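Side-chain contacts in putative lipoprotein (Clostridium difficile, PDB 4EXR), which is of unknown function but carries two PepSY (YPEB) domains, a family also found in peptidase propeptides: residues Y75-D80 against K84-D89; N39-K44 against A48-L53; S54-L59 against V63-G68. One frame throughout, in Å; residues are numbered along the deposited sequence.

Contact 1 (Y75-D80 against K84-D89); sequences YKMKID and KDVLED. With PO4 (phosphate ion), chain C.
K78 and E88 face each other on one side of an antiparallel beta hairpin, with extended side chains that cross obliquely. E88 runs straight out, with CG trans to the backbone N (chi1 -179°), and this lays OE1 along the lysine: K78 CD lies 3.6 Å from E88 OE1, and K78 NZ makes a long, weak salt bridge of 3.5 Å to the same oxygen. The carboxylate also nears a phosphate ion, probably from the crystallisation liquor, with E88 OE2 2.7 Å from phosphate O4. K76 NZ donates to phosphate O4 at 2.5 Å, and K90 and K90 of the second subunit hydrogen-bond the ion as well. E88 and D89 continue the sheet into the second subunit.

The reverse face, with M77, I79 and V86, is largely apolar but also carries D89, whose carboxylate goes to Y45 and K44. Selenomethionine M77 bends at its last torsion (chi3 70°), which brings M77 CE to 3.7 Å from V86 CG1, beneath helix 34-44.

Between K78 and I79 the register slips by one in a classic beta bulge. L87 and E88 both face K78 there, so K78 O takes L87 N at 2.7 Å and E88 N only weakly at 3.4 Å. Toward the turn, D80 N donates to D85 O at 2.9 Å.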
loop_
_atom_site.group_PDB
_atom_site.type_symbol
_atom_site.label_atom_id
_atom_site.label_comp_id
_atom_site.label_asym_id
_atom_site.label_seq_id
_atom_site.Cartn_x
_atom_site.Cartn_y
_atom_site.Cartn_z
ATOM N N TYR A 75 -5.950 2.935 -7.223
ATOM C CA TYR A 75 -6.114 3.607 -5.940
ATOM C C TYR A 75 -6.891 2.672 -5.039
ATOM O O TYR A 75 -7.826 2.006 -5.485
ATOM C CB TYR A 75 -6.927 4.884 -6.104
ATOM C CG TYR A 75 -6.333 5.878 -7.054
ATOM C CD1 TYR A 75 -5.267 6.682 -6.667
ATOM C CD2 TYR A 75 -6.836 6.024 -8.346
ATOM C CE1 TYR A 75 -4.710 7.602 -7.549
ATOM C CE2 TYR A 75 -6.296 6.944 -9.217
ATOM C CZ TYR A 75 -5.235 7.730 -8.814
ATOM O OH TYR A 75 -4.693 8.644 -9.689
ATOM N N LYS A 76 -6.500 2.611 -3.772
ATOM C CA LYS A 76 -7.207 1.773 -2.821
ATOM C C LYS A 76 -7.364 2.512 -1.511
ATOM O O LYS A 76 -6.401 3.054 -0.960
ATOM C CB LYS A 76 -6.494 0.441 -2.597
ATOM C CG LYS A 76 -7.208 -0.441 -1.574
ATOM C CD LYS A 76 -6.613 -1.832 -1.487
ATOM C CE LYS A 76 -5.225 -1.806 -0.891
ATOM N NZ LYS A 76 -4.725 -3.188 -0.646
HETATM N N MSE A 77 -8.601 2.572 -1.037
HETATM C CA MSE A 77 -8.854 3.221 0.239
HETATM C C MSE A 77 -9.548 2.248 1.167
HETATM O O MSE A 77 -10.415 1.481 0.745
HETATM C CB MSE A 77 -9.719 4.472 0.081
HETATM C CG MSE A 77 -9.039 5.615 -0.649
HETATM SE SE MSE A 77 -10.073 7.249 -0.513
HETATM C CE MSE A 77 -9.819 7.631 1.374
ATOM N N LYS A 78 -9.159 2.287 2.427
ATOM C CA LYS A 78 -9.884 1.558 3.469
ATOM C C LYS A 78 -10.480 2.567 4.431
ATOM O O LYS A 78 -9.796 3.483 4.878
ATOM C CB LYS A 78 -8.979 0.574 4.205
ATOM C CG LYS A 78 -8.560 -0.623 3.356
ATOM C CD LYS A 78 -7.715 -1.587 4.175
ATOM C CE LYS A 78 -7.398 -2.841 3.380
ATOM N NZ LYS A 78 -6.213 -3.549 3.948
ATOM N N ILE A 79 -11.764 2.393 4.718
ATOM C CA ILE A 79 -12.525 3.331 5.526
ATOM C C ILE A 79 -13.265 2.566 6.615
ATOM O O ILE A 79 -13.975 1.598 6.325
ATOM C CB ILE A 79 -13.559 4.080 4.643
ATOM C CG1 ILE A 79 -12.847 4.906 3.566
ATOM C CG2 ILE A 79 -14.435 4.982 5.497
ATOM C CD1 ILE A 79 -13.681 5.113 2.317
ATOM N N ASP A 80 -13.089 2.983 7.868
ATOM C CA ASP A 80 -13.852 2.409 8.980
ATOM C C ASP A 80 -15.349 2.639 8.776
ATOM O O ASP A 80 -15.792 3.774 8.599
ATOM C CB ASP A 80 -13.396 3.034 10.302
ATOM C CG ASP A 80 -13.998 2.342 11.534
ATOM O OD1 ASP A 80 -15.236 2.210 11.633
ATOM O OD2 ASP A 80 -13.214 1.938 12.417
ATOM N N LYS A 84 -15.669 6.332 9.993
ATOM C CA LYS A 84 -15.320 7.047 8.770
ATOM C C LYS A 84 -13.822 7.379 8.674
ATOM O O LYS A 84 -13.393 8.043 7.728
ATOM C CB LYS A 84 -16.184 8.308 8.606
ATOM C CG LYS A 84 -16.565 8.658 7.187
ATOM C CD LYS A 84 -17.036 10.108 7.087
ATOM C CE LYS A 84 -18.365 10.325 7.787
ATOM N NZ LYS A 84 -19.510 9.795 6.993
ATOM N N ASP A 85 -13.029 6.912 9.641
ATOM C CA ASP A 85 -11.572 7.094 9.596
ATOM C C ASP A 85 -10.978 6.411 8.364
ATOM O O ASP A 85 -11.322 5.270 8.067
ATOM C CB ASP A 85 -10.907 6.451 10.805
ATOM C CG ASP A 85 -11.251 7.146 12.107
ATOM O OD1 ASP A 85 -11.367 8.395 12.110
ATOM O OD2 ASP A 85 -11.408 6.433 13.128
ATOM N N VAL A 86 -10.068 7.096 7.678
ATOM C CA VAL A 86 -9.331 6.506 6.561
ATOM C C VAL A 86 -8.185 5.674 7.129
ATOM O O VAL A 86 -7.283 6.206 7.751
ATOM C CB VAL A 86 -8.780 7.597 5.621
ATOM C CG1 VAL A 86 -7.936 6.974 4.476
ATOM C CG2 VAL A 86 -9.924 8.418 5.050
ATOM N N LEU A 87 -8.240 4.361 6.945
ATOM C CA LEU A 87 -7.235 3.463 7.512
ATOM C C LEU A 87 -6.089 3.201 6.528
ATOM O O LEU A 87 -4.973 2.863 6.914
ATOM C CB LEU A 87 -7.890 2.138 7.854
ATOM C CG LEU A 87 -9.069 2.314 8.818
ATOM C CD1 LEU A 87 -9.725 0.980 9.093
ATOM C CD2 LEU A 87 -8.595 2.992 10.104
ATOM N N GLU A 88 -6.389 3.330 5.252
ATOM C CA GLU A 88 -5.364 3.197 4.225
ATOM C C GLU A 88 -5.749 4.043 3.026
ATOM O O GLU A 88 -6.923 4.143 2.686
ATOM C CB GLU A 88 -5.165 1.737 3.807
ATOM C CG GLU A 88 -4.064 1.577 2.748
ATOM C CD GLU A 88 -3.829 0.145 2.294
ATOM O OE1 GLU A 88 -4.609 -0.755 2.663
ATOM O OE2 GLU A 88 -2.852 -0.078 1.549
ATOM N N ASP A 89 -4.754 4.663 2.397
ATOM C CA ASP A 89 -4.965 5.395 1.154
ATOM C C ASP A 89 -3.722 5.132 0.305
ATOM O O ASP A 89 -2.643 5.650 0.600
ATOM C CB ASP A 89 -5.135 6.888 1.453
ATOM C CG ASP A 89 -5.433 7.719 0.212
ATOM O OD1 ASP A 89 -5.267 7.222 -0.927
ATOM O OD2 ASP A 89 -5.813 8.896 0.380
HETATM P P PO4 C . -1.537 -3.546 1.179
HETATM O O1 PO4 C . -2.097 -4.894 1.566
HETATM O O2 PO4 C . -0.871 -2.916 2.379
HETATM O O3 PO4 C . -0.540 -3.708 0.061
HETATM O O4 PO4 C . -2.663 -2.666 0.730
#

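Contact 2 (N39-K44 against A48-L53); sequences NIFKDK and ADIVDL. With NA (sodium ion), chain B.
D52 OD1 and the backbone oxygen V51 O each bind a sodium ion at 2.4 Å, on the same strand whose I50 packs against F41 of helix 34-44: a helix lying on an antiparallel sheet, consistent with the PepSY family assignment. The ion sits between strand 49-58 and D137 of strand 130-139, away from the helix; D137 and two waters complete the site. V51 O and D52 OD1 are close to each other because both hold the metal, whose positive charge probably offsets their mutual repulsion. One of the coordinating waters also donates to D52 OD2 at 2.7 Å, so both oxygens of the carboxylate are engaged, which probably restrains its rotation. V51 and D52 form a classic beta bulge, both facing E67 on the neighbouring strand.

On the helix side, helix 34-44 ends, a short loop turns the chain back, and strand 49-58 enters the sheet. F41 is the main link. Its CG is trans to the backbone N (chi1 -180°), sending the ring off the helix toward the strand, where its CD1 and CE1 atoms meet I50 and A48. The F41 and I50 side chains run antiparallel alongside one another. F41 is buried, and V66 of strand 61-69 and Y75 and M77 of strand 73-80 also pack on it, so it lies between helix and sheet. The aliphatic part of K42 borders I50 more loosely. The tightest touch is F41 CD1 on I50 CG1 at 3.8 Å, followed by F41 CE1 on A48 CB at 3.9 Å.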
loop_
_atom_site.group_PDB
_atom_site.type_symbol
_atom_site.label_atom_id
_atom_site.label_comp_id
_atom_site.label_asym_id
_atom_site.label_seq_id
_atom_site.Cartn_x
_atom_site.Cartn_y
_atom_site.Cartn_z
ATOM N N ASN A 39 -18.470 7.986 -1.899
ATOM C CA ASN A 39 -18.296 9.436 -2.035
ATOM C C ASN A 39 -16.955 9.957 -1.526
ATOM O O ASN A 39 -16.382 10.869 -2.116
ATOM C CB ASN A 39 -19.458 10.200 -1.374
ATOM C CG ASN A 39 -20.782 9.999 -2.110
ATOM O OD1 ASN A 39 -20.803 9.667 -3.295
ATOM N ND2 ASN A 39 -21.887 10.180 -1.402
ATOM N N ILE A 40 -16.459 9.385 -0.432
ATOM C CA ILE A 40 -15.137 9.736 0.080
ATOM C C ILE A 40 -14.077 9.414 -0.979
ATOM O O ILE A 40 -13.201 10.232 -1.290
ATOM C CB ILE A 40 -14.825 8.982 1.397
ATOM C CG1 ILE A 40 -15.671 9.540 2.549
ATOM C CG2 ILE A 40 -13.352 9.097 1.758
ATOM C CD1 ILE A 40 -15.714 8.624 3.744
ATOM N N PHE A 41 -14.182 8.228 -1.566
ATOM C CA PHE A 41 -13.233 7.826 -2.598
ATOM C C PHE A 41 -13.298 8.779 -3.803
ATOM O O PHE A 41 -12.273 9.265 -4.289
ATOM C CB PHE A 41 -13.519 6.388 -3.049
ATOM C CG PHE A 41 -12.573 5.893 -4.110
ATOM C CD1 PHE A 41 -12.837 6.113 -5.455
ATOM C CD2 PHE A 41 -11.415 5.218 -3.756
ATOM C CE1 PHE A 41 -11.957 5.680 -6.439
ATOM C CE2 PHE A 41 -10.533 4.776 -4.735
ATOM C CZ PHE A 41 -10.813 5.006 -6.079
ATOM N N LYS A 42 -14.509 9.030 -4.284
ATOM C CA LYS A 42 -14.699 9.820 -5.498
ATOM C C LYS A 42 -14.294 11.270 -5.296
ATOM O O LYS A 42 -13.841 11.940 -6.226
ATOM C CB LYS A 42 -16.155 9.757 -5.934
ATOM C CG LYS A 42 -16.540 8.476 -6.632
ATOM C CD LYS A 42 -17.968 8.583 -7.107
ATOM C CE LYS A 42 -18.284 7.532 -8.144
ATOM N NZ LYS A 42 -19.722 7.596 -8.532
ATOM N N ASP A 43 -14.472 11.756 -4.076
ATOM C CA ASP A 43 -14.084 13.115 -3.740
ATOM C C ASP A 43 -12.563 13.295 -3.775
ATOM O O ASP A 43 -12.067 14.361 -4.145
ATOM C CB ASP A 43 -14.634 13.501 -2.370
ATOM C CG ASP A 43 -14.296 14.928 -1.990
ATOM O OD1 ASP A 43 -14.315 15.799 -2.888
ATOM O OD2 ASP A 43 -14.004 15.177 -0.799
ATOM N N LYS A 44 -11.831 12.251 -3.395
ATOM C CA LYS A 44 -10.370 12.312 -3.348
ATOM C C LYS A 44 -9.750 12.055 -4.721
ATOM O O LYS A 44 -8.754 12.675 -5.099
ATOM C CB LYS A 44 -9.827 11.291 -2.343
ATOM C CG LYS A 44 -8.305 11.225 -2.272
ATOM C CD LYS A 44 -7.757 12.102 -1.160
ATOM C CE LYS A 44 -6.238 12.243 -1.250
ATOM N NZ LYS A 44 -5.496 10.992 -0.913
ATOM N N ALA A 48 -11.132 8.942 -11.101
ATOM C CA ALA A 48 -11.020 7.487 -11.027
ATOM C C ALA A 48 -12.385 6.801 -11.161
ATOM O O ALA A 48 -13.407 7.347 -10.740
ATOM C CB ALA A 48 -10.360 7.078 -9.702
ATOM N N ASP A 49 -12.387 5.597 -11.728
ATOM C CA ASP A 49 -13.575 4.750 -11.758
ATOM C C ASP A 49 -13.440 3.653 -10.719
ATOM O O ASP A 49 -12.404 3.010 -10.637
ATOM C CB ASP A 49 -13.734 4.080 -13.118
ATOM C CG ASP A 49 -13.983 5.075 -14.228
ATOM O OD1 ASP A 49 -14.782 6.016 -14.021
ATOM O OD2 ASP A 49 -13.362 4.920 -15.298
ATOM N N ILE A 50 -14.493 3.412 -9.947
ATOM C CA ILE A 50 -14.445 2.352 -8.945
ATOM C C ILE A 50 -14.559 0.991 -9.607
ATOM O O ILE A 50 -15.454 0.758 -10.426
ATOM C CB ILE A 50 -15.572 2.519 -7.900
ATOM C CG1 ILE A 50 -15.316 3.789 -7.079
ATOM C CG2 ILE A 50 -15.665 1.273 -7.007
ATOM C CD1 ILE A 50 -16.415 4.099 -6.039
ATOM N N VAL A 51 -13.648 0.092 -9.254
ATOM C CA VAL A 51 -13.630 -1.238 -9.854
ATOM C C VAL A 51 -13.934 -2.355 -8.845
ATOM O O VAL A 51 -14.259 -3.464 -9.232
ATOM C CB VAL A 51 -12.277 -1.526 -10.606
ATOM C CG1 VAL A 51 -12.068 -0.527 -11.756
ATOM C CG2 VAL A 51 -11.090 -1.497 -9.639
ATOM N N ASP A 52 -13.829 -2.060 -7.552
ATOM C CA ASP A 52 -14.157 -3.036 -6.507
ATOM C C ASP A 52 -14.586 -2.293 -5.255
ATOM O O ASP A 52 -14.054 -1.218 -4.948
ATOM C CB ASP A 52 -12.957 -3.946 -6.153
ATOM C CG ASP A 52 -12.547 -4.880 -7.295
ATOM O OD1 ASP A 52 -13.317 -5.820 -7.629
ATOM O OD2 ASP A 52 -11.429 -4.691 -7.836
ATOM N N LEU A 53 -15.545 -2.870 -4.532
ATOM C CA LEU A 53 -15.984 -2.321 -3.255
ATOM C C LEU A 53 -16.342 -3.501 -2.373
ATOM O O LEU A 53 -16.960 -4.460 -2.831
ATOM C CB LEU A 53 -17.215 -1.434 -3.454
ATOM C CG LEU A 53 -17.887 -0.907 -2.179
ATOM C CD1 LEU A 53 -16.969 0.015 -1.423
ATOM C CD2 LEU A 53 -19.179 -0.191 -2.518
HETATM NA NA NA B . -13.893 -5.699 -9.906
HETATM O O HOH W 1 -11.589 -5.456 -10.389
HETATM O O HOH W 2 -14.861 -5.199 -11.983
#

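Contact 3 (S54-L59 against V63-G68); sequences SLERDL and VYTVEG
The ring of Y64 carries a methyl of L55 on one face: L55 CD1 stands over it, 4.1 Å from the centroid of the Y64 ring and 15° off the ring normal, a CH-pi contact shifted somewhat toward the rim. S54 O approaches the same ring obliquely. L55 and Y64 are partners in a beta hairpin of strands 49-58 and 61-69, where they form an antiparallel non-hydrogen-bonded pair. L55 points CG trans to the backbone N (chi1 176°), and the second torsion then swings CD1 back over the neighbouring strand, bringing L55 CD1 down to 3.4 Å from V63 O. Both side chains are buried, with A81 packing on each, and the Y64 hydroxyl is hydrogen-bonded to the V32 carbonyl.

The pairs on either side, S54 with T65 and E56 with V63, are hydrogen-bonded, each by two backbone bonds. S54 N donates to T65 O at 3.0 Å, and V63 N donates to E56 O at 2.9 Å. The strands are well twisted against each other.

The other face of the hairpin is mixed: V63 CG2 meets D58 CB at 4.1 Å, while S54, E56 and T65 bring polar groups toward two waters. S54 OG lies between the backbone N and the carbonyl carbon (chi1 69°), which brings it to both waters. One accepts from S54 OG and donates to T65 O and, at 2.8 Å, to E67 OE2. The second donates to S54 OG and also to V63 O, so that V63 O serves E56 N and a water at once. That second water also bonds T65 OG1, at a short 2.6 Å.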
loop_
_atom_site.group_PDB
_atom_site.type_symbol
_atom_site.label_atom_id
_atom_site.label_comp_id
_atom_site.label_asym_id
_atom_site.label_seq_id
_atom_site.Cartn_x
_atom_site.Cartn_y
_atom_site.Cartn_z
ATOM N N SER A 54 -15.931 -3.461 -1.117
ATOM C CA SER A 54 -16.280 -4.556 -0.213
ATOM C C SER A 54 -16.389 -4.069 1.223
ATOM O O SER A 54 -15.893 -3.007 1.567
ATOM C CB SER A 54 -15.264 -5.693 -0.302
ATOM O OG SER A 54 -14.020 -5.296 0.240
ATOM N N LEU A 55 -17.063 -4.866 2.040
ATOM C CA LEU A 55 -17.146 -4.626 3.466
ATOM C C LEU A 55 -16.786 -5.931 4.153
ATOM O O LEU A 55 -17.348 -6.982 3.843
ATOM C CB LEU A 55 -18.562 -4.200 3.852
ATOM C CG LEU A 55 -18.807 -4.001 5.363
ATOM C CD1 LEU A 55 -17.862 -2.954 5.956
ATOM C CD2 LEU A 55 -20.254 -3.617 5.588
ATOM N N GLU A 56 -15.835 -5.870 5.075
ATOM C CA GLU A 56 -15.453 -7.051 5.831
ATOM C C GLU A 56 -15.034 -6.657 7.236
ATOM O O GLU A 56 -14.790 -5.484 7.520
ATOM C CB GLU A 56 -14.298 -7.774 5.142
ATOM C CG GLU A 56 -13.005 -6.989 5.155
ATOM C CD GLU A 56 -12.024 -7.465 4.098
ATOM O OE1 GLU A 56 -12.259 -8.541 3.506
ATOM O OE2 GLU A 56 -11.023 -6.757 3.854
ATOM N N ARG A 57 -14.969 -7.650 8.116
ATOM C CA ARG A 57 -14.489 -7.458 9.477
ATOM C C ARG A 57 -12.967 -7.530 9.479
ATOM O O ARG A 57 -12.380 -8.391 8.825
ATOM C CB ARG A 57 -15.067 -8.547 10.387
ATOM C CG ARG A 57 -14.716 -8.420 11.873
ATOM C CD ARG A 57 -15.490 -9.453 12.698
ATOM N NE ARG A 57 -15.291 -9.308 14.142
ATOM C CZ ARG A 57 -14.516 -10.102 14.876
ATOM N NH1 ARG A 57 -13.856 -11.103 14.307
ATOM N NH2 ARG A 57 -14.400 -9.896 16.183
ATOM N N ASP A 58 -12.330 -6.613 10.199
ATOM C CA ASP A 58 -10.884 -6.671 10.385
ATOM C C ASP A 58 -10.602 -6.481 11.867
ATOM O O ASP A 58 -10.607 -5.353 12.361
ATOM C CB ASP A 58 -10.175 -5.594 9.562
ATOM C CG ASP A 58 -8.657 -5.776 9.530
ATOM O OD1 ASP A 58 -8.084 -6.330 10.494
ATOM O OD2 ASP A 58 -8.033 -5.358 8.531
ATOM N N LEU A 59 -10.361 -7.588 12.564
ATOM C CA LEU A 59 -10.235 -7.591 14.021
ATOM C C LEU A 59 -11.479 -7.001 14.675
ATOM O O LEU A 59 -12.561 -7.588 14.612
ATOM C CB LEU A 59 -8.974 -6.846 14.476
ATOM C CG LEU A 59 -7.671 -7.280 13.797
ATOM C CD1 LEU A 59 -6.501 -6.442 14.288
ATOM C CD2 LEU A 59 -7.411 -8.763 14.021
ATOM N N VAL A 63 -14.701 -2.620 7.922
ATOM C CA VAL A 63 -13.907 -1.801 7.029
ATOM C C VAL A 63 -14.412 -1.928 5.596
ATOM O O VAL A 63 -14.546 -3.036 5.080
ATOM C CB VAL A 63 -12.409 -2.229 7.099
ATOM C CG1 VAL A 63 -11.555 -1.452 6.103
ATOM C CG2 VAL A 63 -11.867 -2.060 8.530
ATOM N N TYR A 64 -14.706 -0.786 4.979
ATOM C CA TYR A 64 -14.950 -0.710 3.546
ATOM C C TYR A 64 -13.622 -0.627 2.836
ATOM O O TYR A 64 -12.751 0.150 3.236
ATOM C CB TYR A 64 -15.723 0.564 3.190
ATOM C CG TYR A 64 -17.169 0.591 3.625
ATOM C CD1 TYR A 64 -18.128 -0.207 2.992
ATOM C CD2 TYR A 64 -17.588 1.451 4.637
ATOM C CE1 TYR A 64 -19.464 -0.167 3.393
ATOM C CE2 TYR A 64 -18.913 1.503 5.036
ATOM C CZ TYR A 64 -19.843 0.699 4.420
ATOM O OH TYR A 64 -21.156 0.770 4.836
ATOM N N THR A 65 -13.461 -1.418 1.778
ATOM C CA THR A 65 -12.307 -1.247 0.899
ATOM C C THR A 65 -12.869 -0.803 -0.437
ATOM O O THR A 65 -13.747 -1.464 -0.974
ATOM C CB THR A 65 -11.507 -2.560 0.749
ATOM O OG1 THR A 65 -11.062 -2.986 2.043
ATOM C CG2 THR A 65 -10.280 -2.383 -0.187
ATOM N N VAL A 66 -12.397 0.341 -0.935
ATOM C CA VAL A 66 -12.853 0.882 -2.209
ATOM C C VAL A 66 -11.634 0.945 -3.114
ATOM O O VAL A 66 -10.607 1.513 -2.737
ATOM C CB VAL A 66 -13.417 2.308 -2.064
ATOM C CG1 VAL A 66 -14.116 2.737 -3.368
ATOM C CG2 VAL A 66 -14.381 2.400 -0.878
ATOM N N GLU A 67 -11.739 0.350 -4.299
ATOM C CA GLU A 67 -10.612 0.348 -5.231
ATOM C C GLU A 67 -11.056 0.918 -6.555
ATOM O O GLU A 67 -12.162 0.652 -7.009
ATOM C CB GLU A 67 -10.070 -1.064 -5.413
ATOM C CG GLU A 67 -9.639 -1.690 -4.069
ATOM C CD GLU A 67 -9.285 -3.170 -4.159
ATOM O OE1 GLU A 67 -8.158 -3.500 -4.590
ATOM O OE2 GLU A 67 -10.139 -4.000 -3.776
ATOM N N GLY A 68 -10.192 1.720 -7.167
ATOM C CA GLY A 68 -10.528 2.313 -8.445
ATOM C C GLY A 68 -9.277 2.552 -9.258
ATOM O O GLY A 68 -8.165 2.332 -8.777
HETATM O O HOH W 3 -12.692 -4.144 -2.546
HETATM O O HOH W 4 -13.014 -4.343 3.179
#

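All three contacts belong to the first of the two PepSY domains and build on one antiparallel sheet. Along the chain they follow in series: contact 2 leads from helix 34-44 into strand 49-58, contact 3 pairs that strand with 61-69, and contact 1 pairs 73-80 with 86-93. Between centres, contacts 1 and 3 are about 8 Å apart, their strands 73-80 and 61-69 being neighbours; the centre of contact 2 lies about 11 Å from that of contact 1 and 13 Å from that of contact 3. The helix touches contact 1 through M77 on F41 and I40 and through the D89-K44 salt bridge. Strand 86-93, one of the two outermost, reaches the second subunit, while strand 49-58 meets 130-139 of the other PepSY domain.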